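Inositol monophosphatase family protein (Staphylococcus aureus subsp. aureus MSSA476, PDB 4I3Y) probably hydrolyses inositol monophosphates to inositol and phosphate as a magnesium-dependent phosphatase, an activity that lithium inhibits. Local coordinates at residues A[8-11]-A[12-16]; A[114-118]-A[119-123]. One frame throughout, in Å; residues are numbered along the deposited sequence.

Contact 1 (A[8-11]-A[12-16])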
ATOM      1  N   THR A   8     -24.935 -34.284   4.811  1.00 55.24           N
ATOM      2  CA  THR A   8     -24.893 -35.019   6.117  1.00 50.89           C
ATOM      3  C   THR A   8     -24.425 -34.205   7.383  1.00 49.99           C
ATOM      4  O   THR A   8     -24.101 -34.810   8.403  1.00 59.30           O
ATOM      5  CB  THR A   8     -24.150 -36.397   6.011  1.00 51.45           C
ATOM      6  OG1 THR A   8     -22.741 -36.229   6.191  1.00 48.25           O
ATOM      7  CG2 THR A   8     -24.452 -37.157   4.674  1.00 49.42           C
ATOM      8  N   ASP A   9     -24.437 -32.871   7.329  1.00 42.90           N
ATOM      9  CA  ASP A   9     -24.196 -31.976   8.492  1.00 36.63           C
ATOM     10  C   ASP A   9     -22.699 -31.912   8.797  1.00 34.65           C
ATOM     11  O   ASP A   9     -22.108 -32.878   9.280  1.00 31.28           O
ATOM     12  CB  ASP A   9     -24.851 -32.430   9.801  1.00 38.26           C
ATOM     13  CG  ASP A   9     -26.382 -32.226   9.878  1.00 44.03           C
ATOM     14  OD1 ASP A   9     -27.006 -31.559   9.001  1.00 42.35           O
ATOM     15  OD2 ASP A   9     -26.946 -32.778  10.875  1.00 36.52           O
ATOM     16  N   LYS A  10     -22.110 -30.753   8.573  1.00 29.13           N
ATOM     17  CA  LYS A  10     -20.677 -30.541   8.766  1.00 26.71           C
ATOM     18  C   LYS A  10     -20.343 -29.622   9.926  1.00 23.55           C
ATOM     19  O   LYS A  10     -21.135 -28.731  10.300  1.00 22.42           O
ATOM     20  CB  LYS A  10     -20.084 -29.963   7.502  1.00 23.89           C
ATOM     21  CG  LYS A  10     -20.262 -30.871   6.323  1.00 28.59           C
ATOM     22  CD  LYS A  10     -20.037 -30.028   5.067  1.00 31.96           C
ATOM     23  CE  LYS A  10     -20.395 -30.811   3.825  1.00 33.82           C
ATOM     24  NZ  LYS A  10     -19.727 -32.136   3.971  1.00 38.55           N
ATOM     25  N   THR A  11     -19.158 -29.813  10.500  1.00 20.12           N
ATOM     26  CA  THR A  11     -18.703 -28.892  11.486  1.00 18.07           C
ATOM     27  C   THR A  11     -18.255 -27.554  10.824  1.00 18.76           C
ATOM     28  O   THR A  11     -17.950 -27.512   9.634  1.00 19.13           O
ATOM     29  CB  THR A  11     -17.549 -29.506  12.304  1.00 19.36           C
ATOM     30  OG1 THR A  11     -16.334 -29.508  11.536  1.00 15.47           O
ATOM     31  CG2 THR A  11     -17.926 -30.935  12.962  1.00 17.59           C
ATOM     32  N   LEU A  12     -18.150 -26.485  11.585  1.00 19.05           N
ATOM     33  CA  LEU A  12     -17.505 -25.275  11.011  1.00 21.73           C
ATOM     34  C   LEU A  12     -16.094 -25.571  10.492  1.00 20.89           C
ATOM     35  O   LEU A  12     -15.697 -25.076   9.443  1.00 20.34           O
ATOM     36  CB  LEU A  12     -17.467 -24.104  12.024  1.00 21.17           C
ATOM     37  CG  LEU A  12     -18.686 -23.173  11.941  1.00 24.81           C
ATOM     38  CD1 LEU A  12     -18.338 -21.892  12.654  1.00 26.65           C
ATOM     39  CD2 LEU A  12     -19.201 -22.853  10.540  1.00 21.48           C
ATOM     40  N   GLN A  13     -15.330 -26.376  11.238  1.00 21.07           N
ATOM     41  CA  GLN A  13     -13.973 -26.687  10.786  1.00 19.88           C
ATOM     42  C   GLN A  13     -13.949 -27.472   9.530  1.00 18.91           C
ATOM     43  O   GLN A  13     -13.073 -27.224   8.650  1.00 18.42           O
ATOM     44  CB  GLN A  13     -13.002 -27.223  11.899  1.00 22.69           C
ATOM     45  CG  GLN A  13     -13.572 -27.501  13.271  1.00 29.25           C
ATOM     46  CD  GLN A  13     -14.285 -26.353  14.006  1.00 27.37           C
ATOM     47  OE1 GLN A  13     -13.757 -25.229  14.202  1.00 31.27           O
ATOM     48  NE2 GLN A  13     -15.475 -26.663  14.471  1.00 29.37           N
ATOM     49  N   GLN A  14     -14.922 -28.369   9.351  1.00 15.84           N
ATOM     50  CA  GLN A  14     -15.009 -29.037   8.031  1.00 16.00           C
ATOM     51  C   GLN A  14     -15.367 -28.083   6.909  1.00 15.92           C
ATOM     52  O   GLN A  14     -14.879 -28.184   5.773  1.00 15.38           O
ATOM     53  CB  GLN A  14     -16.046 -30.150   8.032  1.00 16.43           C
ATOM     54  CG  GLN A  14     -15.653 -31.294   8.954  1.00 17.64           C
ATOM     55  CD  GLN A  14     -16.754 -32.338   9.029  1.00 20.76           C
ATOM     56  OE1 GLN A  14     -16.485 -33.524   8.823  1.00 22.43           O
ATOM     57  NE2 GLN A  14     -17.977 -31.920   9.317  1.00 16.27           N
ATOM     58  N   ILE A  15     -16.247 -27.157   7.208  1.00 15.93           N
ATOM     59  CA  ILE A  15     -16.529 -26.173   6.168  1.00 17.19           C
ATOM     60  C   ILE A  15     -15.244 -25.334   5.928  1.00 16.02           C
ATOM     61  O   ILE A  15     -14.828 -25.121   4.777  1.00 16.57           O
ATOM     62  CB  ILE A  15     -17.737 -25.292   6.523  1.00 17.00           C
ATOM     63  CG1 ILE A  15     -18.997 -26.175   6.886  1.00 20.53           C
ATOM     64  CG2 ILE A  15     -17.940 -24.289   5.391  1.00 17.57           C
ATOM     65  CD1 ILE A  15     -20.199 -25.409   7.484  1.00 21.97           C
ATOM     66  N   ASP A  16     -14.640 -24.858   7.010  1.00 16.26           N
ATOM     67  CA  ASP A  16     -13.412 -24.043   6.842  1.00 17.07           C
ATOM     68  C   ASP A  16     -12.359 -24.763   6.006  1.00 17.71           C
ATOM     69  O   ASP A  16     -11.722 -24.154   5.100  1.00 18.95           O
ATOM     70  CB  ASP A  16     -12.837 -23.621   8.190  1.00 18.63           C
ATOM     71  CG  ASP A  16     -11.649 -22.716   8.043  1.00 20.00           C
ATOM     72  OD1 ASP A  16     -11.756 -21.629   7.414  1.00 19.26           O
ATOM     73  OD2 ASP A  16     -10.599 -23.102   8.562  1.00 18.73           O
TER
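Thr11 caps helix 12-35 by turning its hydroxyl to the backbone N-H of Gln14. OG1 accepts that N-H, with 2.8 Å between Gln14 N and Thr11 OG1 and an angle of 159° at the hydrogen. This is an N-cap bond. The torsion explains it: OG1 lies between the backbone N and the carbonyl carbon (chi1 75°), and from there it reaches the amide three residues on.

The side chains of Thr11 and Gln14 cross at about a right angle. Gln14 CG comes within 3.2 Å of Thr11 OG1, so the start of the glutamine chain lies against the capping oxygen. From CG the chain runs on extended and brings its terminal group beside the backbone at Lys10 and Thr11. The side chain of Lys10 also crosses that of Gln14 nearly at a right angle.

Ile15 meets the backbone of Thr11 at its carbonyl. The N-H of Ile15 donates to Thr11 O, with Ile15 N and Thr11 O 3.0 Å apart; this is the first i to i+4 bond of the helix. Ile15 CG1, anti to its own carbonyl carbon, passes 3.2 Å from the same Thr11 O. It also meets Lys10 CB at 4.0 Å, where the lysine stem adds an apolar touch before its amine leads away. Ile15 and Lys10 both reach Phe68 as well.

Thr11 therefore serves the helix start twice, through its hydroxyl and through its carbonyl. Two backbone N-H groups of the first turn are satisfied, and the partial negative charge of OG1 probably suits the positive end of the helix dipole.

Contact 2 (A[114-118]-A[119-123])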
ATOM      1  N   ALA A 114     -17.699 -14.580   2.856  1.00 14.27           N
ATOM      2  CA  ALA A 114     -18.276 -14.571   4.187  1.00 15.52           C
ATOM      3  C   ALA A 114     -19.558 -15.432   4.177  1.00 17.77           C
ATOM      4  O   ALA A 114     -20.396 -15.325   3.249  1.00 18.01           O
ATOM      5  CB  ALA A 114     -18.586 -13.145   4.654  1.00 14.22           C
ATOM      6  N   TYR A 115     -19.644 -16.294   5.203  1.00 17.32           N
ATOM      7  CA  TYR A 115     -20.761 -17.193   5.406  1.00 17.62           C
ATOM      8  C   TYR A 115     -21.585 -16.766   6.648  1.00 17.43           C
ATOM      9  O   TYR A 115     -21.069 -16.609   7.780  1.00 17.53           O
ATOM     10  CB  TYR A 115     -20.247 -18.626   5.567  1.00 17.57           C
ATOM     11  CG  TYR A 115     -21.260 -19.627   6.091  1.00 17.74           C
ATOM     12  CD1 TYR A 115     -22.410 -19.941   5.347  1.00 18.77           C
ATOM     13  CD2 TYR A 115     -21.054 -20.293   7.338  1.00 20.38           C
ATOM     14  CE1 TYR A 115     -23.345 -20.899   5.814  1.00 22.45           C
ATOM     15  CE2 TYR A 115     -21.976 -21.251   7.833  1.00 20.44           C
ATOM     16  CZ  TYR A 115     -23.111 -21.565   7.072  1.00 24.41           C
ATOM     17  OH  TYR A 115     -24.048 -22.482   7.553  1.00 24.29           O
ATOM     18  N   PHE A 116     -22.877 -16.679   6.429  1.00 15.98           N
ATOM     19  CA  PHE A 116     -23.804 -16.214   7.432  1.00 18.93           C
ATOM     20  C   PHE A 116     -24.829 -17.327   7.617  1.00 18.65           C
ATOM     21  O   PHE A 116     -25.399 -17.829   6.635  1.00 17.82           O
ATOM     22  CB  PHE A 116     -24.548 -14.933   6.952  1.00 18.52           C
ATOM     23  CG  PHE A 116     -23.655 -13.743   6.832  1.00 19.99           C
ATOM     24  CD1 PHE A 116     -23.510 -12.859   7.905  1.00 18.66           C
ATOM     25  CD2 PHE A 116     -22.911 -13.546   5.681  1.00 18.96           C
ATOM     26  CE1 PHE A 116     -22.658 -11.779   7.822  1.00 20.61           C
ATOM     27  CE2 PHE A 116     -22.052 -12.453   5.591  1.00 20.45           C
ATOM     28  CZ  PHE A 116     -21.919 -11.578   6.652  1.00 19.93           C
ATOM     29  N   TYR A 117     -25.030 -17.689   8.867  1.00 21.06           N
ATOM     30  CA  TYR A 117     -25.969 -18.763   9.201  1.00 25.03           C
ATOM     31  C   TYR A 117     -27.162 -18.122   9.926  1.00 24.87           C
ATOM     32  O   TYR A 117     -26.996 -17.578  11.028  1.00 23.45           O
ATOM     33  CB  TYR A 117     -25.304 -19.844  10.073  1.00 25.46           C
ATOM     34  CG  TYR A 117     -26.325 -20.867  10.591  1.00 31.29           C
ATOM     35  CD1 TYR A 117     -26.979 -21.716   9.704  1.00 28.46           C
ATOM     36  CD2 TYR A 117     -26.676 -20.932  11.958  1.00 33.15           C
ATOM     37  CE1 TYR A 117     -27.918 -22.626  10.146  1.00 31.64           C
ATOM     38  CE2 TYR A 117     -27.631 -21.847  12.407  1.00 35.59           C
ATOM     39  CZ  TYR A 117     -28.252 -22.678  11.479  1.00 34.30           C
ATOM     40  OH  TYR A 117     -29.199 -23.612  11.855  1.00 44.68           O
ATOM     41  N   GLU A 118     -28.345 -18.150   9.296  1.00 26.98           N
ATOM     42  CA  GLU A 118     -29.524 -17.423   9.838  1.00 25.83           C
ATOM     43  C   GLU A 118     -29.092 -16.039  10.243  1.00 28.23           C
ATOM     44  O   GLU A 118     -29.241 -15.640  11.405  1.00 27.30           O
ATOM     45  CB  GLU A 118     -30.162 -18.144  11.021  1.00 26.10           C
ATOM     46  CG  GLU A 118     -30.488 -19.578  10.698  1.00 27.08           C
ATOM     47  CD  GLU A 118     -31.218 -20.298  11.808  1.00 33.02           C
ATOM     48  OE1 GLU A 118     -31.085 -19.957  13.011  1.00 40.42           O
ATOM     49  OE2 GLU A 118     -31.954 -21.216  11.450  1.00 30.48           O
ATOM     50  N   GLY A 119     -28.481 -15.344   9.288  1.00 26.17           N
ATOM     51  CA  GLY A 119     -27.950 -13.995   9.516  1.00 28.10           C
ATOM     52  C   GLY A 119     -26.777 -13.724  10.483  1.00 28.66           C
ATOM     53  O   GLY A 119     -26.410 -12.562  10.682  1.00 28.50           O
ATOM     54  N   LYS A 120     -26.180 -14.759  11.077  1.00 26.47           N
ATOM     55  CA  LYS A 120     -25.048 -14.557  11.981  1.00 23.80           C
ATOM     56  C   LYS A 120     -23.747 -14.986  11.261  1.00 22.52           C
ATOM     57  O   LYS A 120     -23.674 -16.074  10.659  1.00 22.06           O
ATOM     58  CB  LYS A 120     -25.228 -15.311  13.305  1.00 25.55           C
ATOM     59  CG  LYS A 120     -24.032 -15.208  14.241  1.00 27.09           C
ATOM     60  CD  LYS A 120     -24.401 -15.458  15.694  1.00 29.17           C
ATOM     61  CE  LYS A 120     -24.607 -16.920  15.987  1.00 25.04           C
ATOM     62  NZ  LYS A 120     -24.294 -17.245  17.422  1.00 25.36           N
ATOM     63  N   PRO A 121     -22.752 -14.089  11.256  1.00 18.93           N
ATOM     64  CA  PRO A 121     -21.423 -14.366  10.637  1.00 18.75           C
ATOM     65  C   PRO A 121     -20.800 -15.577  11.369  1.00 18.03           C
ATOM     66  O   PRO A 121     -20.643 -15.523  12.599  1.00 18.26           O
ATOM     67  CB  PRO A 121     -20.583 -13.110  11.011  1.00 15.90           C
ATOM     68  CG  PRO A 121     -21.550 -12.069  11.376  1.00 17.21           C
ATOM     69  CD  PRO A 121     -22.784 -12.790  11.956  1.00 16.84           C
ATOM     70  N   MET A 122     -20.469 -16.620  10.613  1.00 18.30           N
ATOM     71  CA  MET A 122     -19.825 -17.828  11.105  1.00 17.90           C
ATOM     72  C   MET A 122     -18.384 -18.025  10.550  1.00 16.40           C
ATOM     73  O   MET A 122     -17.499 -18.458  11.304  1.00 16.39           O
ATOM     74  CB  MET A 122     -20.671 -19.075  10.767  1.00 19.09           C
ATOM     75  CG  MET A 122     -22.064 -19.100  11.404  1.00 21.35           C
ATOM     76  SD  MET A 122     -21.959 -18.970  13.197  1.00 25.65           S
ATOM     77  CE  MET A 122     -23.665 -19.042  13.714  1.00 31.45           C
ATOM     78  N   LEU A 123     -18.198 -17.780   9.248  1.00 15.80           N
ATOM     79  CA  LEU A 123     -16.866 -17.922   8.561  1.00 15.77           C
ATOM     80  C   LEU A 123     -16.617 -16.682   7.683  1.00 14.80           C
ATOM     81  O   LEU A 123     -17.527 -16.188   7.016  1.00 13.58           O
ATOM     82  CB  LEU A 123     -16.782 -19.164   7.686  1.00 14.87           C
ATOM     83  CG  LEU A 123     -16.980 -20.539   8.317  1.00 16.96           C
ATOM     84  CD1 LEU A 123     -17.088 -21.601   7.199  1.00 16.65           C
ATOM     85  CD2 LEU A 123     -15.889 -20.903   9.323  1.00 17.23           C
TER
HETATM   86  O   HOH W   1     -27.778 -16.380   6.773  1.00 21.74           O
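Tyr115 and Leu123 pair across a tight beta hairpin, strands 110-117 and 120-128, closed by a type I' turn from Tyr117 to Lys120. Tyr115 N donates to Leu123 O at 2.8 Å. The pair belongs to a classic beta bulge, in which Met122 and Leu123 both face Tyr115. Tyr115 O thus takes two donors: Met122 N at 2.9 Å, nearly straight, and Leu123 N at 3.4 Å, which is weak.

Next to the turn the bonds are reciprocal. Tyr117 N donates to Lys120 O at 2.8 Å. Lys120 N donates to Tyr117 O at 2.9 Å, but from well above the carbonyl plane (62° out of it). Gly119 N donates a hydrogen bond to a water, which in turn donates weakly to Phe116 O. Tyr115 OH is hydrogen-bonded to His89 ND1, and Pro121 O accepts from Arg139.

Apolar groups fill in beside these bonds. Phe116 CE1 meets Pro121 CG on one face of the sheet. On the face of Tyr115 and Tyr117, Met122 CG lies 3.6 Å from Tyr117 CB; the bend at chi2 (-57°) then turns SD and CE along the tyrosine, and CE ends at the edge of the Tyr117 ring, 4.0 Å from Tyr117 CD2.

Contacts 1 and 2 lie far apart in sequence, yet their centres are about 13 Å apart and they touch. The start of helix 12-35 rests on the hairpin strand 120-128. Ile15 CG2 meets Leu123 CD1 at 3.3 Å, and Leu12 CD2 meets Leu123 CG at 3.9 Å. Leu123 therefore links the capped first turn to the bulge. One turn after Leu12, Asp16 hydrogen-bonds to Tyr125 OH and forms a salt bridge with Lys136. Neither contact forms the metal site, where Glu76, Asp94 and Ile96 bind magnesium; the side chain of Ala114 is about 13 Å from a magnesium ion. A bound glycerol, probably from the crystallisation liquor, lies about 4 Å from the side chain of Pro121.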